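Local coordinates for protein ORF59 (PDB 3HSL) that serves as the processivity subunit of the viral DNA polymerase, probably acting as a sliding clamp that keeps the polymerase on its template during lytic replication, at residues A[228-233]-A[285-290]; A[263-266]-A[271-274]. All coordinates share one frame; numbering follows the deposited sequence.

Interaction 1: residues A[228-233]-A[285-290]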
loop_
_atom_site.group_PDB
_atom_site.type_symbol
_atom_site.label_atom_id
_atom_site.label_comp_id
_atom_site.label_asym_id
_atom_site.label_seq_id
_atom_site.Cartn_x
_atom_site.Cartn_y
_atom_site.Cartn_z
ATOM N N SER A 228 28.733 28.795 -12.357
ATOM C CA SER A 228 27.310 28.720 -12.677
ATOM C C SER A 228 26.779 27.353 -12.295
ATOM O O SER A 228 27.392 26.328 -12.604
ATOM C CB SER A 228 27.062 28.996 -14.163
ATOM O OG SER A 228 27.697 28.025 -14.967
ATOM N N GLY A 229 25.633 27.339 -11.621
ATOM C CA GLY A 229 25.044 26.088 -11.180
ATOM C C GLY A 229 26.000 25.517 -10.159
ATOM O O GLY A 229 26.590 26.264 -9.383
ATOM N N TRP A 230 26.159 24.200 -10.158
ATOM C CA TRP A 230 27.055 23.558 -9.204
ATOM C C TRP A 230 28.442 23.205 -9.739
ATOM O O TRP A 230 29.375 23.046 -8.950
ATOM C CB TRP A 230 26.398 22.326 -8.586
ATOM C CG TRP A 230 25.116 22.625 -7.868
ATOM C CD1 TRP A 230 23.850 22.368 -8.306
ATOM C CD2 TRP A 230 24.974 23.243 -6.583
ATOM N NE1 TRP A 230 22.931 22.784 -7.378
ATOM C CE2 TRP A 230 23.595 23.325 -6.310
ATOM C CE3 TRP A 230 25.878 23.734 -5.638
ATOM C CZ2 TRP A 230 23.098 23.877 -5.132
ATOM C CZ3 TRP A 230 25.380 24.284 -4.466
ATOM C CH2 TRP A 230 24.002 24.351 -4.224
ATOM N N ASP A 231 28.584 23.084 -11.058
ATOM C CA ASP A 231 29.888 22.743 -11.653
ATOM C C ASP A 231 30.950 23.724 -11.159
ATOM O O ASP A 231 30.735 24.937 -11.181
ATOM C CB ASP A 231 29.800 22.700 -13.182
ATOM C CG ASP A 231 28.832 21.626 -13.682
ATOM O OD1 ASP A 231 28.533 20.677 -12.926
ATOM O OD2 ASP A 231 28.361 21.719 -14.836
ATOM N N GLY A 232 32.088 23.205 -10.709
ATOM C CA GLY A 232 33.155 24.063 -10.188
ATOM C C GLY A 232 32.992 24.382 -8.703
ATOM O O GLY A 232 33.322 25.485 -8.251
ATOM N N LEU A 233 32.479 23.400 -7.960
ATOM C CA LEU A 233 32.253 23.445 -6.514
ATOM C C LEU A 233 32.164 21.990 -6.025
ATOM O O LEU A 233 31.476 21.710 -5.033
ATOM C CB LEU A 233 30.942 24.162 -6.157
ATOM C CG LEU A 233 30.558 25.638 -6.339
ATOM C CD1 LEU A 233 29.107 25.852 -5.949
ATOM C CD2 LEU A 233 31.414 26.571 -5.518
ATOM N N GLU A 285 18.616 21.603 -3.122
ATOM C CA GLU A 285 18.753 20.838 -4.360
ATOM C C GLU A 285 19.681 19.646 -4.290
ATOM O O GLU A 285 20.780 19.722 -3.733
ATOM C CB GLU A 285 19.200 21.736 -5.517
ATOM C CG GLU A 285 19.327 20.977 -6.817
ATOM C CD GLU A 285 19.646 21.844 -8.007
ATOM O OE1 GLU A 285 19.366 21.415 -9.147
ATOM O OE2 GLU A 285 20.174 22.957 -7.830
ATOM N N GLY A 286 19.220 18.546 -4.868
ATOM C CA GLY A 286 19.991 17.339 -4.934
ATOM C C GLY A 286 21.061 17.639 -5.958
ATOM O O GLY A 286 20.764 17.867 -7.132
ATOM N N VAL A 287 22.312 17.646 -5.511
ATOM C CA VAL A 287 23.437 17.912 -6.385
ATOM C C VAL A 287 23.927 16.532 -6.768
ATOM O O VAL A 287 24.235 15.737 -5.883
ATOM C CB VAL A 287 24.516 18.771 -5.668
ATOM C CG1 VAL A 287 25.742 18.946 -6.517
ATOM C CG2 VAL A 287 23.949 20.128 -5.317
ATOM N N PRO A 288 23.995 16.234 -8.082
ATOM C CA PRO A 288 24.440 14.916 -8.574
ATOM C C PRO A 288 25.803 14.486 -8.033
ATOM O O PRO A 288 26.764 15.248 -8.105
ATOM C CB PRO A 288 24.481 15.080 -10.102
ATOM C CG PRO A 288 24.361 16.512 -10.367
ATOM C CD PRO A 288 23.638 17.130 -9.191
ATOM N N THR A 289 25.868 13.274 -7.496
ATOM C CA THR A 289 27.097 12.728 -6.940
ATOM C C THR A 289 27.642 11.687 -7.908
ATOM O O THR A 289 28.819 11.324 -7.883
ATOM C CB THR A 289 26.839 12.059 -5.568
ATOM O OG1 THR A 289 25.932 10.962 -5.714
ATOM C CG2 THR A 289 26.238 13.045 -4.604
ATOM N N GLY A 290 26.754 11.212 -8.768
ATOM C CA GLY A 290 27.097 10.199 -9.737
ATOM C C GLY A 290 27.125 10.697 -11.155
ATOM O O GLY A 290 27.256 11.899 -11.413
#

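Interaction 2: residues A[263-266]-A[271-274]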
loop_
_atom_site.group_PDB
_atom_site.type_symbol
_atom_site.label_atom_id
_atom_site.label_comp_id
_atom_site.label_asym_id
_atom_site.label_seq_id
_atom_site.Cartn_x
_atom_site.Cartn_y
_atom_site.Cartn_z
ATOM N N LEU A 263 15.332 14.228 1.853
ATOM C CA LEU A 263 14.828 13.825 0.534
ATOM C C LEU A 263 15.840 14.018 -0.599
ATOM O O LEU A 263 15.878 13.232 -1.547
ATOM C CB LEU A 263 13.512 14.569 0.206
ATOM C CG LEU A 263 12.234 14.156 0.975
ATOM C CD1 LEU A 263 11.093 15.213 0.998
ATOM C CD2 LEU A 263 11.702 12.770 0.551
ATOM N N CYS A 264 16.653 15.060 -0.496
ATOM C CA CYS A 264 17.655 15.343 -1.520
ATOM C C CYS A 264 19.005 14.631 -1.303
ATOM O O CYS A 264 19.956 14.846 -2.060
ATOM C CB CYS A 264 17.844 16.834 -1.657
ATOM S SG CYS A 264 16.309 17.615 -2.063
ATOM N N LYS A 265 19.071 13.794 -0.269
ATOM C CA LYS A 265 20.250 13.017 0.040
ATOM C C LYS A 265 19.882 11.606 -0.429
ATOM O O LYS A 265 19.340 10.804 0.351
ATOM C CB LYS A 265 20.527 13.041 1.551
ATOM C CG LYS A 265 21.786 12.284 2.053
ATOM C CD LYS A 265 23.089 12.945 1.569
ATOM C CE LYS A 265 24.365 12.334 2.166
ATOM N NZ LYS A 265 24.568 10.927 1.744
ATOM N N VAL A 266 20.172 11.312 -1.699
ATOM C CA VAL A 266 19.883 10.007 -2.288
ATOM C C VAL A 266 21.213 9.300 -2.539
ATOM O O VAL A 266 21.926 9.647 -3.482
ATOM C CB VAL A 266 19.124 10.145 -3.626
ATOM C CG1 VAL A 266 18.740 8.759 -4.168
ATOM C CG2 VAL A 266 17.893 11.002 -3.453
ATOM N N THR A 271 23.095 14.736 -3.346
ATOM C CA THR A 271 23.562 15.261 -2.070
ATOM C C THR A 271 23.018 16.704 -2.016
ATOM O O THR A 271 23.062 17.413 -3.024
ATOM C CB THR A 271 25.101 15.201 -1.939
ATOM O OG1 THR A 271 25.486 15.535 -0.604
ATOM C CG2 THR A 271 25.806 16.134 -2.932
ATOM N N PRO A 272 22.506 17.137 -0.849
ATOM C CA PRO A 272 21.901 18.455 -0.674
ATOM C C PRO A 272 22.774 19.667 -0.924
ATOM O O PRO A 272 23.944 19.693 -0.554
ATOM C CB PRO A 272 21.474 18.455 0.804
ATOM C CG PRO A 272 21.378 17.053 1.184
ATOM C CD PRO A 272 22.469 16.375 0.410
ATOM N N GLY A 273 22.171 20.664 -1.557
ATOM C CA GLY A 273 22.811 21.927 -1.843
ATOM C C GLY A 273 21.759 22.980 -1.545
ATOM O O GLY A 273 20.579 22.781 -1.863
ATOM N N LEU A 274 22.170 24.092 -0.939
ATOM C CA LEU A 274 21.241 25.170 -0.623
ATOM C C LEU A 274 21.453 26.330 -1.569
ATOM O O LEU A 274 22.590 26.697 -1.837
ATOM C CB LEU A 274 21.441 25.674 0.800
ATOM C CG LEU A 274 21.428 24.672 1.950
ATOM C CD1 LEU A 274 21.482 25.439 3.274
ATOM C CD2 LEU A 274 20.190 23.806 1.906
#

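Interaction 1: residues A[228-233]-A[285-290]
E285 meets the rim of the W230 indole with its carboxylate, and this is the polar half of the contact. NE1 of W230 donates to OE2 of E285 over 2.8 Å, and the bond is close to straight. The acceptor lies almost in the indole plane, as an N-H donor on a ring edge prefers. Seen from the glutamate the fit is less regular: NE1 sits well above the carboxylate plane, and the two flat groups are turned 68° from each other. The chain of E285 is extended, with CG anti to the backbone N (chi1 -179°), which carries the carboxylate out from the strand to the indole nitrogen.

Past G286, the side chain of V287 comes back to the same side of the strand and supplies the apolar half; V287 and E285 are alternate residues of strand 282-288, so both face the indole. Its CG2 methyl stands over one face of the indole, 3.4 Å from the centroid of the five-membered ring and only 11° off the normal, a CH-pi contact. CG1 turns toward the root of the same side chain, 4.0 Å from CB of W230. One indole is thus fixed in two ways, by a methyl against its face and an acceptor at its edge.

Around this pair, I275 of the neighbouring strand 270-276 and R170 and L172 of strand 169-172 beyond it also touch W230. The arrangement is a loop tryptophan laid across a sheet face, here pinning the long connection between strands 214-222 and 241-243 onto the β-sheet of a DNA-clamp-family protein.

Interaction 2: residues A[263-266]-A[271-274]
The backbones of K265 and T271 come within 4.5 Å of each other at their CA atoms, and those of C264 and P272 within 5.3 Å, as the chain leaves helix 254-263 and turns back into strand 270-276. This closeness does not amount to strand pairing. O of C264 points to the start of the strand and lies 3.4 Å from N of T271, but the angle is too poor for a hydrogen bond. The next nitrogen, that of P272, is 3.6 Å from the same oxygen and carries no hydrogen to offer.

What holds the segments together is mainly packing on the proline ring. The aliphatic part of K265 runs obliquely past P272, with its CD 3.7 Å from CD of the proline and its CB 4.0 Å from that same ring atom. CG of K265 is anti to the backbone N (chi1 -178°), and a bend at chi2 (67°) folds the chain so that CD as well as CB rests near the ring. CD of K265 also passes 4.1 Å from OG1 of T271, a loose contact beside the proline.

C264 is buried here; its carbonyl meets the strand, while its side chain packs on V284 of the neighbouring strand 282-288. L261 of the helix touches P272, so the ring has neighbours from both the helix and the loop that follows it. The whole is a short helix-to-strand connection, in which the loop after helix 254-263 folds against the first residues of strand 270-276, which runs antiparallel to 282-288.

How the interactions relate
Interactions 1 and 2 are joined through neighbouring antiparallel strands, 270-276 and 282-288, and their centres lie 10 Å apart. Two probable backbone hydrogen bonds couple them directly: N of V287 to O of T271 and N of E285 to O of G273, both 2.6 Å. The same two residues that hold the indole in interaction 1 are therefore tied to the strand that supplies one side of interaction 2. There is packing as well: CH2 of W230 lies 3.6 Å from CA of G273, a backbone atom, and the methyls CG2 of T289 and CG2 of T271 are 3.5 Å apart. Along the chain, interaction 2 is nested within the loop that interaction 1 closes.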